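Local coordinates for protein cytosine deaminase (Klebsiella pneumoniae, PDB 4R85) that catalyses the hydrolytic deamination of cytosine and 5-methylcytosine, probably using a bound iron(II) ion in an amidohydrolase-fold active site, at residues Thr75-Ile80 and Asp211-Pro216; Ala239-Ala244 and Thr272-Leu277; Gln97-Thr102 and Gln129-Val134. One frame throughout, in Å; residues are numbered along the deposited sequence.

Contact 1: Thr75-Ile80 and Asp211-Pro216; sequences TLFEGI and DEIDDP. With 17E (5-methylcytosine), chain G.
Leu76 and Glu212 bring the first turn of a helix up to an irregular loop, their CA atoms 8.3 Å apart with no backbone hydrogen bond between the two segments. The helix start is secured by Thr75 at the N-cap: Thr75 OG1 accepts from Glu78 N at 3.1 Å. In Leu76 a chi1 of 172° turns CG from the helix toward Glu212, which lets one methyl reach the loop and the other the base. Leu76 CD2 packs on the backbone, 3.3 Å from Glu212 O, while Leu76 CD1 lies 3.4 Å from N3 of 5-methylcytosine. A branched, uncharged side chain suits this place, because it packs against both the loop and the base and brings no polar group of its own.

Glu212 makes the polar contact of this pair with the base, to which Asp308 and Gln151 also bond. Its side chain is extended, and Glu212 OE1 accepts a hydrogen bond from N4 of the base at 2.8 Å; Glu212 OE2 approaches the ring nitrogen N3 as closely, at 2.8 Å. The two oxygens thus face the amine and the ring nitrogen, on either side of C4, consistent with a role in recognising the amino-pyrimidine. Farther out, Ile213 CD1 meets the edge of the Phe77 ring, 4.0 Å from Phe77 CZ. The contact joins the N-terminal end of helix 76-87 to the loop between strand 205-209 and helix 220-231.

Contact 2: Ala239-Ala244 and Thr272-Leu277; sequences ASHTCA and TESIHL. With FE2 (Fe (II) ion), chain H; 17E (5-methylcytosine), chain G.
A water molecule bridges His241 and Ser274: it accepts from His241 ND1 at 3.0 Å and is hydrogen-bonded to Ser274 OG at 2.5 Å, unusually short, so that the exact length is doubtful. His241 ND1 and Ser274 OG are themselves 4.3 Å apart, so the water links the imidazole to the helix. With ND1 acting as donor, His241 NE2 at the other side of the ring is left to bind iron, at 2.5 Å and with the metal in the plane of the ring. Histidine suits the place because its two nitrogens can do these two jobs at once. His241 follows strand 237-240, and His56, His58, His209 and Asp308 complete the iron site, the familiar amidohydrolase set of metal ligands gathered at one end of a beta/alpha barrel. Ser274 belongs to helix 271-277, which follows the next strand of that barrel, 266-269. In Ser274, chi1 -68° sets OG beside the backbone N and facing the other segment, where it meets both the water and Cys243 SG, 3.4 Å from Ser274 OG. One residue earlier, the side chain of Glu273 bends at chi2 (98°): Glu273 OE2 lies 3.5 Å from CM5, the methyl carbon of 5-methylcytosine, and is held by a hydrogen bond with Ser309 OG.

Contact 3: Gln97-Thr102 and Gln129-Val134; sequences QRALKT and QALLAV
Ala99 and Leu100 pack against Leu131 and Val134 in a purely apolar contact between two helices on the outer layer of the barrel, with no hydrogen bond or salt bridge passing between the segments. The approach is close: CA to CA, Ala99 stands 7.7 Å from Leu131, and Leu100 stands 7.5 Å from Val134. Alanine suits the first of these places, since its short side chain points at the neighbouring helix and lets a larger residue reach it. That residue is Leu131, whose CG lies anti to the carbonyl carbon (chi1 -73°). With chi2 extended as well (162°), Leu131 CD2 reaches to within 3.6 Å of Ala99 CB.

Helix 92-108, strand 111-119 and helix 126-137 follow one another in the chain, and the strand lies in the parallel run between 47-57 and 143-149. The two helices are therefore successive members of the alpha layer of a beta/alpha barrel, and this contact is the lateral packing that joins them. Beside the alanine-leucine pair, Leu100 CD2 comes to 4.3 Å from Val134 CG1. Leu100, though partly exposed, is covered by Val134 here, and the compact, beta-branched Val134 is buried and also touches Arg96 and Ile103 of helix 92-108. Arg98 works elsewhere: its NE forms a salt bridge with Asp94 OD1, and NH1 donates to the carbonyl oxygens of Asp60 and Thr62. From helix 126-137, Gln129 and Leu132 reach Met170 of helix 160-170, continuing the helical layer.

In the fold
Contacts 1 and 2 are neighbours, their centres 9 Å apart, and both touch 5-methylcytosine from different sides of the chain's sequence: one offers a leucine and a carboxylate, the other a metal-bound imidazole. A probable hydrogen bond between Asp211 O and Ala244 N joins segments 211-216 and 239-244. Contact 2 is fully buried and is bridged by a water, with an iron ligand on one side; contact 1 runs from the buried substrate to a partly exposed aromatic-aliphatic edge. Contact 3, about 26 and 25 Å from contacts 1 and 2 between centres, is buried but wholly apolar, helix on helix. Its helix 92-108 directly follows helix 76-87 of contact 1, so the chain passes from the pocket wall to the outer helical layer.

Contact 1: Thr75-Ile80 and Asp211-Pro216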
ATOM      1  N   THR A  75     -14.665  -1.523  12.523  1.00 16.13           N
ATOM      2  CA  THR A  75     -15.759  -0.783  11.894  1.00 15.26           C
ATOM      3  C   THR A  75     -15.773   0.686  12.300  1.00 16.57           C
ATOM      4  O   THR A  75     -15.221   1.068  13.346  1.00 16.45           O
ATOM      5  CB  THR A  75     -17.147  -1.381  12.205  1.00 17.13           C
ATOM      6  OG1 THR A  75     -17.409  -1.310  13.616  1.00 17.47           O
ATOM      7  CG2 THR A  75     -17.228  -2.834  11.756  1.00 20.22           C
ATOM      8  N   LEU A  76     -16.393   1.499  11.449  1.00 13.78           N
ATOM      9  CA  LEU A  76     -16.613   2.909  11.736  1.00 15.94           C
ATOM     10  C   LEU A  76     -17.340   3.049  13.069  1.00 11.93           C
ATOM     11  O   LEU A  76     -16.976   3.873  13.907  1.00 13.34           O
ATOM     12  CB  LEU A  76     -17.465   3.542  10.634  1.00 14.74           C
ATOM     13  CG  LEU A  76     -17.924   4.970  10.900  1.00 16.08           C
ATOM     14  CD1 LEU A  76     -16.715   5.901  10.999  1.00 16.75           C
ATOM     15  CD2 LEU A  76     -18.901   5.447   9.813  1.00 19.89           C
ATOM     16  N   PHE A  77     -18.372   2.236  13.260  1.00 13.86           N
ATOM     17  CA  PHE A  77     -19.254   2.414  14.417  1.00 17.76           C
ATOM     18  C   PHE A  77     -18.613   2.035  15.741  1.00 17.96           C
ATOM     19  O   PHE A  77     -18.781   2.754  16.727  1.00 14.62           O
ATOM     20  CB  PHE A  77     -20.584   1.685  14.212  1.00 20.35           C
ATOM     21  CG  PHE A  77     -21.241   2.016  12.899  1.00 24.80           C
ATOM     22  CD1 PHE A  77     -21.461   1.035  11.944  1.00 29.98           C
ATOM     23  CD2 PHE A  77     -21.593   3.325  12.604  1.00 30.04           C
ATOM     24  CE1 PHE A  77     -22.046   1.355  10.721  1.00 31.00           C
ATOM     25  CE2 PHE A  77     -22.174   3.649  11.393  1.00 30.25           C
ATOM     26  CZ  PHE A  77     -22.401   2.660  10.449  1.00 31.48           C
ATOM     27  N   GLU A  78     -17.884   0.925  15.783  1.00 20.99           N
ATOM     28  CA  GLU A  78     -17.132   0.610  16.995  1.00 17.77           C
ATOM     29  C   GLU A  78     -16.070   1.690  17.224  1.00 17.45           C
ATOM     30  O   GLU A  78     -15.803   2.065  18.352  1.00 18.64           O
ATOM     31  CB  GLU A  78     -16.497  -0.785  16.955  1.00 17.33           C
ATOM     32  CG  GLU A  78     -15.756  -1.104  18.260  1.00 16.83           C
ATOM     33  CD  GLU A  78     -15.250  -2.529  18.372  1.00 23.88           C
ATOM     34  OE1 GLU A  78     -14.499  -2.790  19.334  1.00 22.74           O
ATOM     35  OE2 GLU A  78     -15.607  -3.386  17.532  1.00 19.15           O
ATOM     36  N   GLY A  79     -15.494   2.212  16.142  1.00 15.60           N
ATOM     37  CA  GLY A  79     -14.515   3.275  16.257  1.00 15.70           C
ATOM     38  C   GLY A  79     -15.067   4.473  17.014  1.00 20.44           C
ATOM     39  O   GLY A  79     -14.404   5.030  17.894  1.00 18.36           O
ATOM     40  N   ILE A  80     -16.289   4.863  16.669  1.00 13.46           N
ATOM     41  CA  ILE A  80     -16.966   5.967  17.345  1.00 13.37           C
ATOM     42  C   ILE A  80     -17.217   5.644  18.818  1.00 15.13           C
ATOM     43  O   ILE A  80     -17.027   6.488  19.697  1.00 17.60           O
ATOM     44  CB  ILE A  80     -18.296   6.301  16.643  1.00 14.53           C
ATOM     45  CG1 ILE A  80     -18.012   6.810  15.227  1.00 16.55           C
ATOM     46  CG2 ILE A  80     -19.104   7.326  17.471  1.00 17.67           C
ATOM     47  CD1 ILE A  80     -19.235   6.843  14.315  1.00 18.52           C
ATOM     48  N   ASP A 211     -20.962  10.268   3.093  1.00 24.92           N
ATOM     49  CA  ASP A 211     -21.691   9.006   3.088  1.00 19.54           C
ATOM     50  C   ASP A 211     -20.698   7.880   3.364  1.00 13.66           C
ATOM     51  O   ASP A 211     -20.426   7.044   2.495  1.00 13.54           O
ATOM     52  CB  ASP A 211     -22.400   8.805   1.733  1.00 14.27           C
ATOM     53  CG  ASP A 211     -23.567   9.783   1.517  1.00 20.05           C
ATOM     54  OD1 ASP A 211     -23.474  10.651   0.619  1.00 17.05           O
ATOM     55  OD2 ASP A 211     -24.592   9.676   2.238  1.00 14.46           O
ATOM     56  N   GLU A 212     -20.141   7.870   4.575  1.00 13.20           N
ATOM     57  CA  GLU A 212     -19.067   6.937   4.908  1.00 12.29           C
ATOM     58  C   GLU A 212     -19.667   5.622   5.373  1.00 13.61           C
ATOM     59  O   GLU A 212     -19.546   5.231   6.537  1.00 18.19           O
ATOM     60  CB  GLU A 212     -18.118   7.527   5.965  1.00 17.83           C
ATOM     61  CG  GLU A 212     -16.812   6.711   6.106  1.00 13.74           C
ATOM     62  CD  GLU A 212     -15.849   7.232   7.167  1.00 17.77           C
ATOM     63  OE1 GLU A 212     -14.720   6.692   7.240  1.00 16.94           O
ATOM     64  OE2 GLU A 212     -16.205   8.158   7.928  1.00 17.58           O
ATOM     65  N   ILE A 213     -20.350   4.947   4.459  1.00 12.07           N
ATOM     66  CA  ILE A 213     -21.109   3.752   4.801  1.00 12.62           C
ATOM     67  C   ILE A 213     -21.361   3.019   3.495  1.00 16.96           C
ATOM     68  O   ILE A 213     -21.331   3.639   2.434  1.00 11.92           O
ATOM     69  CB  ILE A 213     -22.433   4.128   5.518  1.00 13.58           C
ATOM     70  CG1 ILE A 213     -23.129   2.895   6.102  1.00 16.67           C
ATOM     71  CG2 ILE A 213     -23.358   4.903   4.592  1.00 16.63           C
ATOM     72  CD1 ILE A 213     -24.340   3.253   6.976  1.00 17.28           C
ATOM     73  N   ASP A 214     -21.581   1.708   3.549  1.00 12.25           N
ATOM     74  CA  ASP A 214     -21.729   0.930   2.318  1.00 13.76           C
ATOM     75  C   ASP A 214     -23.178   0.838   1.820  1.00 19.26           C
ATOM     76  O   ASP A 214     -23.455   0.147   0.844  1.00 22.99           O
ATOM     77  CB  ASP A 214     -21.115  -0.467   2.466  1.00 16.81           C
ATOM     78  CG  ASP A 214     -19.584  -0.442   2.500  1.00 21.70           C
ATOM     79  OD1 ASP A 214     -19.000  -1.205   3.303  1.00 18.19           O
ATOM     80  OD2 ASP A 214     -18.964   0.322   1.717  1.00 15.36           O
ATOM     81  N   ASP A 215     -24.084   1.552   2.482  1.00 13.22           N
ATOM     82  CA  ASP A 215     -25.506   1.552   2.142  1.00 13.73           C
ATOM     83  C   ASP A 215     -25.761   2.322   0.839  1.00 13.78           C
ATOM     84  O   ASP A 215     -25.577   3.533   0.806  1.00 13.90           O
ATOM     85  CB  ASP A 215     -26.274   2.211   3.296  1.00 15.12           C
ATOM     86  CG  ASP A 215     -27.782   2.227   3.084  1.00 14.31           C
ATOM     87  OD1 ASP A 215     -28.478   2.855   3.912  1.00 16.37           O
ATOM     88  OD2 ASP A 215     -28.280   1.631   2.107  1.00 18.85           O
ATOM     89  N   PRO A 216     -26.215   1.622  -0.222  1.00 11.86           N
ATOM     90  CA  PRO A 216     -26.505   2.263  -1.518  1.00 16.37           C
ATOM     91  C   PRO A 216     -27.572   3.353  -1.407  1.00 17.15           C
ATOM     92  O   PRO A 216     -27.709   4.159  -2.326  1.00 13.89           O
ATOM     93  CB  PRO A 216     -27.049   1.109  -2.375  1.00 18.32           C
ATOM     94  CG  PRO A 216     -26.512  -0.120  -1.751  1.00 17.95           C
ATOM     95  CD  PRO A 216     -26.441   0.164  -0.273  1.00 10.77           C
TER
HETATM   96  N1  17E G 501     -14.764   9.524  12.491  1.00 12.92           N
HETATM   97  C2  17E G 501     -15.486   9.229  11.409  1.00 13.67           C
HETATM   98  O2  17E G 501     -16.842   9.435  11.428  1.00 13.81           O
HETATM   99  N3  17E G 501     -14.921   8.741  10.301  1.00 15.01           N
HETATM  100  C4  17E G 501     -13.595   8.526  10.253  1.00 19.47           C
HETATM  101  N4  17E G 501     -13.002   8.002   9.064  1.00 20.70           N
HETATM  102  C5  17E G 501     -12.798   8.821  11.361  1.00 13.49           C
HETATM  103  C6  17E G 501     -13.430   9.333  12.490  1.00 14.79           C
HETATM  104  CM5 17E G 501     -11.321   8.592  11.322  1.00 14.00           C

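Contact 2: Ala239-Ala244 and Thr272-Leu277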
ATOM      1  N   ALA A 239     -16.699  17.243  -0.192  1.00 14.73           N
ATOM      2  CA  ALA A 239     -17.326  16.035   0.327  1.00 12.81           C
ATOM      3  C   ALA A 239     -16.238  15.000   0.587  1.00 13.33           C
ATOM      4  O   ALA A 239     -15.532  14.580  -0.340  1.00 10.67           O
ATOM      5  CB  ALA A 239     -18.356  15.497  -0.678  1.00 12.29           C
ATOM      6  N   SER A 240     -16.094  14.584   1.843  1.00 14.71           N
ATOM      7  CA  SER A 240     -15.105  13.579   2.200  1.00 12.00           C
ATOM      8  C   SER A 240     -15.801  12.239   2.387  1.00 14.27           C
ATOM      9  O   SER A 240     -16.966  12.204   2.762  1.00 15.75           O
ATOM     10  CB  SER A 240     -14.386  13.972   3.495  1.00 12.91           C
ATOM     11  OG  SER A 240     -13.527  15.093   3.307  1.00 14.70           O
ATOM     12  N   HIS A 241     -15.099  11.145   2.098  1.00 16.30           N
ATOM     13  CA  HIS A 241     -15.618   9.797   2.394  1.00 21.35           C
ATOM     14  C   HIS A 241     -16.968   9.533   1.763  1.00 26.27           C
ATOM     15  O   HIS A 241     -17.916   9.160   2.462  1.00 26.11           O
ATOM     16  CB  HIS A 241     -15.875   9.592   3.886  1.00 18.09           C
ATOM     17  CG  HIS A 241     -14.669   9.683   4.759  1.00 18.10           C
ATOM     18  ND1 HIS A 241     -13.654   8.752   4.731  1.00 20.90           N
ATOM     19  CD2 HIS A 241     -14.356  10.554   5.745  1.00 18.55           C
ATOM     20  CE1 HIS A 241     -12.751   9.060   5.647  1.00 14.02           C
ATOM     21  NE2 HIS A 241     -13.152  10.153   6.271  1.00 15.79           N
ATOM     22  N   THR A 242     -17.083   9.724   0.466  1.00 13.26           N
ATOM     23  CA  THR A 242     -18.323   9.390  -0.210  1.00  9.18           C
ATOM     24  C   THR A 242     -18.316   7.905  -0.549  1.00 11.60           C
ATOM     25  O   THR A 242     -18.549   7.530  -1.689  1.00 11.15           O
ATOM     26  CB  THR A 242     -18.497  10.264  -1.472  1.00 12.48           C
ATOM     27  OG1 THR A 242     -17.311  10.200  -2.281  1.00 12.27           O
ATOM     28  CG2 THR A 242     -18.714  11.714  -1.051  1.00 12.51           C
ATOM     29  N   CYS A 243     -18.049   7.059   0.459  1.00  9.71           N
ATOM     30  CA  CYS A 243     -17.902   5.618   0.248  1.00 11.50           C
ATOM     31  C   CYS A 243     -19.134   4.974  -0.393  1.00 15.15           C
ATOM     32  O   CYS A 243     -19.013   4.063  -1.221  1.00 13.05           O
ATOM     33  CB  CYS A 243     -17.590   4.916   1.570  1.00 10.86           C
ATOM     34  SG  CYS A 243     -16.103   5.566   2.375  1.00 16.73           S
ATOM     35  N   ALA A 244     -20.316   5.432   0.005  1.00  9.98           N
ATOM     36  CA  ALA A 244     -21.557   4.898  -0.565  1.00 11.44           C
ATOM     37  C   ALA A 244     -21.604   5.019  -2.096  1.00 12.74           C
ATOM     38  O   ALA A 244     -22.238   4.202  -2.764  1.00  9.12           O
ATOM     39  CB  ALA A 244     -22.770   5.581   0.066  1.00 12.38           C
ATOM     40  N   THR A 272      -6.726   3.986   2.191  1.00 15.87           N
ATOM     41  CA  THR A 272      -6.265   3.023   3.186  1.00 18.82           C
ATOM     42  C   THR A 272      -7.298   2.893   4.300  1.00 17.17           C
ATOM     43  O   THR A 272      -7.524   1.809   4.820  1.00 13.28           O
ATOM     44  CB  THR A 272      -4.884   3.370   3.799  1.00 13.90           C
ATOM     45  OG1 THR A 272      -4.928   4.665   4.418  1.00 16.77           O
ATOM     46  CG2 THR A 272      -3.808   3.345   2.729  1.00 23.99           C
ATOM     47  N   GLU A 273      -7.941   3.998   4.651  1.00 14.13           N
ATOM     48  CA  GLU A 273      -8.916   3.954   5.735  1.00 14.39           C
ATOM     49  C   GLU A 273     -10.154   3.193   5.288  1.00 15.17           C
ATOM     50  O   GLU A 273     -10.669   2.327   6.006  1.00 14.97           O
ATOM     51  CB  GLU A 273      -9.309   5.360   6.180  1.00 13.78           C
ATOM     52  CG  GLU A 273     -10.083   5.371   7.471  1.00 16.04           C
ATOM     53  CD  GLU A 273      -9.194   5.668   8.671  1.00 23.04           C
ATOM     54  OE1 GLU A 273      -7.956   5.741   8.503  1.00 22.49           O
ATOM     55  OE2 GLU A 273      -9.738   5.856   9.775  1.00 19.02           O
ATOM     56  N   SER A 274     -10.619   3.501   4.088  1.00 11.17           N
ATOM     57  CA  SER A 274     -11.860   2.916   3.600  1.00 13.49           C
ATOM     58  C   SER A 274     -11.744   1.436   3.288  1.00 12.68           C
ATOM     59  O   SER A 274     -12.671   0.676   3.548  1.00 15.35           O
ATOM     60  CB  SER A 274     -12.399   3.714   2.414  1.00 20.79           C
ATOM     61  OG  SER A 274     -12.815   4.984   2.890  1.00 27.04           O
ATOM     62  N   ILE A 275     -10.602   1.008   2.759  1.00 12.05           N
ATOM     63  CA  ILE A 275     -10.420  -0.413   2.508  1.00 11.04           C
ATOM     64  C   ILE A 275     -10.450  -1.189   3.842  1.00  9.83           C
ATOM     65  O   ILE A 275     -10.867  -2.344   3.895  1.00 11.66           O
ATOM     66  CB  ILE A 275      -9.122  -0.698   1.720  1.00 16.85           C
ATOM     67  CG1 ILE A 275      -9.160  -2.105   1.119  1.00 22.12           C
ATOM     68  CG2 ILE A 275      -7.887  -0.476   2.579  1.00 15.89           C
ATOM     69  CD1 ILE A 275     -10.083  -2.200  -0.105  1.00 26.78           C
ATOM     70  N   HIS A 276     -10.026  -0.532   4.913  1.00 11.07           N
ATOM     71  CA  HIS A 276     -10.042  -1.126   6.253  1.00 13.88           C
ATOM     72  C   HIS A 276     -11.445  -1.106   6.888  1.00 12.06           C
ATOM     73  O   HIS A 276     -11.911  -2.116   7.399  1.00 12.33           O
ATOM     74  CB  HIS A 276      -9.019  -0.391   7.138  1.00 15.05           C
ATOM     75  CG  HIS A 276      -9.131  -0.689   8.602  1.00 13.05           C
ATOM     76  ND1 HIS A 276      -8.888  -1.938   9.136  1.00 12.32           N
ATOM     77  CD2 HIS A 276      -9.419   0.120   9.652  1.00 15.85           C
ATOM     78  CE1 HIS A 276      -9.051  -1.893  10.448  1.00 17.40           C
ATOM     79  NE2 HIS A 276      -9.371  -0.655  10.787  1.00 15.51           N
ATOM     80  N   LEU A 277     -12.119   0.041   6.839  1.00 12.52           N
ATOM     81  CA  LEU A 277     -13.405   0.202   7.523  1.00 11.04           C
ATOM     82  C   LEU A 277     -14.608  -0.262   6.701  1.00 17.59           C
ATOM     83  O   LEU A 277     -15.641  -0.609   7.255  1.00 16.92           O
ATOM     84  CB  LEU A 277     -13.636   1.666   7.913  1.00  9.71           C
ATOM     85  CG  LEU A 277     -12.700   2.298   8.937  1.00  9.68           C
ATOM     86  CD1 LEU A 277     -13.180   3.702   9.223  1.00 12.63           C
ATOM     87  CD2 LEU A 277     -12.677   1.466  10.239  1.00 12.57           C
TER
HETATM   88 FE   FE2 H 502     -12.382  11.351   8.334  1.00 19.40          FE
HETATM   89  N1  17E G 501     -14.764   9.524  12.491  1.00 12.92           N
HETATM   90  C2  17E G 501     -15.486   9.229  11.409  1.00 13.67           C
HETATM   91  O2  17E G 501     -16.842   9.435  11.428  1.00 13.81           O
HETATM   92  N3  17E G 501     -14.921   8.741  10.301  1.00 15.01           N
HETATM   93  C4  17E G 501     -13.595   8.526  10.253  1.00 19.47           C
HETATM   94  N4  17E G 501     -13.002   8.002   9.064  1.00 20.70           N
HETATM   95  C5  17E G 501     -12.798   8.821  11.361  1.00 13.49           C
HETATM   96  C6  17E G 501     -13.430   9.333  12.490  1.00 14.79           C
HETATM   97  CM5 17E G 501     -11.321   8.592  11.322  1.00 14.00           C
HETATM   98  O   HOH W   1     -12.687   7.413   2.203  1.00 21.26           O

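Contact 3: Gln97-Thr102 and Gln129-Val134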
ATOM      1  N   GLN A  97       0.183  17.438  22.721  1.00 20.80           N
ATOM      2  CA  GLN A  97       1.360  16.586  22.595  1.00 24.52           C
ATOM      3  C   GLN A  97       1.234  15.562  21.469  1.00 20.64           C
ATOM      4  O   GLN A  97       2.169  15.385  20.676  1.00 20.55           O
ATOM      5  CB  GLN A  97       1.671  15.900  23.927  1.00 28.01           C
ATOM      6  CG  GLN A  97       2.137  16.880  24.999  1.00 37.18           C
ATOM      7  CD  GLN A  97       2.142  16.272  26.382  1.00 47.79           C
ATOM      8  OE1 GLN A  97       1.559  15.210  26.606  1.00 52.89           O
ATOM      9  NE2 GLN A  97       2.800  16.945  27.326  1.00 49.98           N
ATOM     10  N   ARG A  98       0.084  14.903  21.394  1.00 20.70           N
ATOM     11  CA  ARG A  98      -0.172  13.933  20.324  1.00 21.95           C
ATOM     12  C   ARG A  98      -0.252  14.596  18.949  1.00 20.29           C
ATOM     13  O   ARG A  98       0.282  14.082  17.961  1.00 19.36           O
ATOM     14  CB  ARG A  98      -1.461  13.150  20.599  1.00 17.01           C
ATOM     15  CG  ARG A  98      -1.367  12.226  21.810  1.00 16.58           C
ATOM     16  CD  ARG A  98      -2.664  11.423  22.030  1.00 20.63           C
ATOM     17  NE  ARG A  98      -3.753  12.252  22.549  1.00 21.10           N
ATOM     18  CZ  ARG A  98      -4.721  12.787  21.806  1.00 21.54           C
ATOM     19  NH1 ARG A  98      -4.754  12.598  20.493  1.00 19.02           N
ATOM     20  NH2 ARG A  98      -5.659  13.531  22.378  1.00 23.51           N
ATOM     21  N   ALA A  99      -0.924  15.739  18.884  1.00 18.60           N
ATOM     22  CA  ALA A  99      -1.061  16.460  17.621  1.00 19.69           C
ATOM     23  C   ALA A  99       0.305  16.905  17.102  1.00 17.13           C
ATOM     24  O   ALA A  99       0.610  16.770  15.916  1.00 20.25           O
ATOM     25  CB  ALA A  99      -1.992  17.652  17.787  1.00 22.02           C
ATOM     26  N   LEU A 100       1.134  17.424  18.001  1.00 18.18           N
ATOM     27  CA  LEU A 100       2.455  17.903  17.617  1.00 19.60           C
ATOM     28  C   LEU A 100       3.349  16.777  17.123  1.00 19.95           C
ATOM     29  O   LEU A 100       4.083  16.952  16.159  1.00 19.76           O
ATOM     30  CB  LEU A 100       3.117  18.654  18.773  1.00 23.81           C
ATOM     31  CG  LEU A 100       2.534  20.047  19.004  1.00 25.24           C
ATOM     32  CD1 LEU A 100       3.206  20.691  20.197  1.00 22.18           C
ATOM     33  CD2 LEU A 100       2.683  20.912  17.748  1.00 25.86           C
ATOM     34  N   LYS A 101       3.277  15.618  17.771  1.00 18.57           N
ATOM     35  CA  LYS A 101       4.042  14.458  17.321  1.00 21.91           C
ATOM     36  C   LYS A 101       3.648  14.020  15.910  1.00 20.70           C
ATOM     37  O   LYS A 101       4.501  13.699  15.078  1.00 17.91           O
ATOM     38  CB  LYS A 101       3.865  13.299  18.296  1.00 22.50           C
ATOM     39  CG  LYS A 101       4.544  12.018  17.851  1.00 24.86           C
ATOM     40  CD  LYS A 101       4.676  11.044  19.014  1.00 25.89           C
ATOM     41  CE  LYS A 101       5.101   9.662  18.541  1.00 29.08           C
ATOM     42  NZ  LYS A 101       5.329   8.755  19.710  1.00 36.81           N
ATOM     43  N   THR A 102       2.351  14.006  15.641  1.00 15.07           N
ATOM     44  CA  THR A 102       1.851  13.564  14.346  1.00 18.21           C
ATOM     45  C   THR A 102       2.150  14.610  13.263  1.00 20.46           C
ATOM     46  O   THR A 102       2.471  14.276  12.121  1.00 14.40           O
ATOM     47  CB  THR A 102       0.353  13.222  14.438  1.00 15.27           C
ATOM     48  OG1 THR A 102       0.201  12.034  15.223  1.00 18.89           O
ATOM     49  CG2 THR A 102      -0.245  12.959  13.062  1.00 13.97           C
ATOM     50  N   GLN A 129      -9.789  23.666  21.429  1.00 18.60           N
ATOM     51  CA  GLN A 129      -8.970  24.683  22.080  1.00 21.52           C
ATOM     52  C   GLN A 129      -7.493  24.402  21.856  1.00 21.40           C
ATOM     53  O   GLN A 129      -6.729  25.297  21.485  1.00 20.78           O
ATOM     54  CB  GLN A 129      -9.273  24.732  23.578  1.00 26.54           C
ATOM     55  CG  GLN A 129     -10.660  25.260  23.892  1.00 38.59           C
ATOM     56  CD  GLN A 129     -11.019  25.153  25.367  1.00 47.34           C
ATOM     57  OE1 GLN A 129     -10.148  25.216  26.241  1.00 48.50           O
ATOM     58  NE2 GLN A 129     -12.310  24.983  25.647  1.00 44.48           N
ATOM     59  N   ALA A 130      -7.095  23.153  22.070  1.00 19.24           N
ATOM     60  CA  ALA A 130      -5.689  22.785  21.913  1.00 26.15           C
ATOM     61  C   ALA A 130      -5.228  22.975  20.464  1.00 22.18           C
ATOM     62  O   ALA A 130      -4.142  23.496  20.214  1.00 24.34           O
ATOM     63  CB  ALA A 130      -5.452  21.348  22.369  1.00 21.40           C
ATOM     64  N   LEU A 131      -6.056  22.562  19.517  1.00 16.82           N
ATOM     65  CA  LEU A 131      -5.659  22.603  18.110  1.00 17.41           C
ATOM     66  C   LEU A 131      -5.646  24.018  17.523  1.00 19.79           C
ATOM     67  O   LEU A 131      -4.847  24.309  16.636  1.00 19.32           O
ATOM     68  CB  LEU A 131      -6.487  21.625  17.267  1.00 18.73           C
ATOM     69  CG  LEU A 131      -6.041  20.185  17.559  1.00 24.06           C
ATOM     70  CD1 LEU A 131      -7.067  19.166  17.122  1.00 32.21           C
ATOM     71  CD2 LEU A 131      -4.715  19.897  16.898  1.00 26.68           C
ATOM     72  N   LEU A 132      -6.508  24.895  18.027  1.00 20.34           N
ATOM     73  CA  LEU A 132      -6.448  26.303  17.639  1.00 22.70           C
ATOM     74  C   LEU A 132      -5.117  26.919  18.066  1.00 25.16           C
ATOM     75  O   LEU A 132      -4.542  27.727  17.337  1.00 23.93           O
ATOM     76  CB  LEU A 132      -7.623  27.101  18.218  1.00 19.95           C
ATOM     77  CG  LEU A 132      -8.991  26.836  17.571  1.00 20.78           C
ATOM     78  CD1 LEU A 132     -10.112  27.367  18.454  1.00 23.77           C
ATOM     79  CD2 LEU A 132      -9.068  27.474  16.194  1.00 22.34           C
ATOM     80  N   ALA A 133      -4.623  26.535  19.239  1.00 19.44           N
ATOM     81  CA  ALA A 133      -3.314  27.003  19.685  1.00 24.63           C
ATOM     82  C   ALA A 133      -2.193  26.358  18.872  1.00 24.36           C
ATOM     83  O   ALA A 133      -1.217  27.022  18.514  1.00 24.72           O
ATOM     84  CB  ALA A 133      -3.118  26.741  21.168  1.00 28.50           C
ATOM     85  N   VAL A 134      -2.343  25.065  18.593  1.00 24.10           N
ATOM     86  CA  VAL A 134      -1.364  24.300  17.819  1.00 27.02           C
ATOM     87  C   VAL A 134      -1.191  24.909  16.428  1.00 25.96           C
ATOM     88  O   VAL A 134      -0.091  24.916  15.861  1.00 29.51           O
ATOM     89  CB  VAL A 134      -1.792  22.815  17.702  1.00 22.29           C
ATOM     90  CG1 VAL A 134      -1.179  22.150  16.474  1.00 23.00           C
ATOM     91  CG2 VAL A 134      -1.430  22.041  18.976  1.00 23.03           C
TER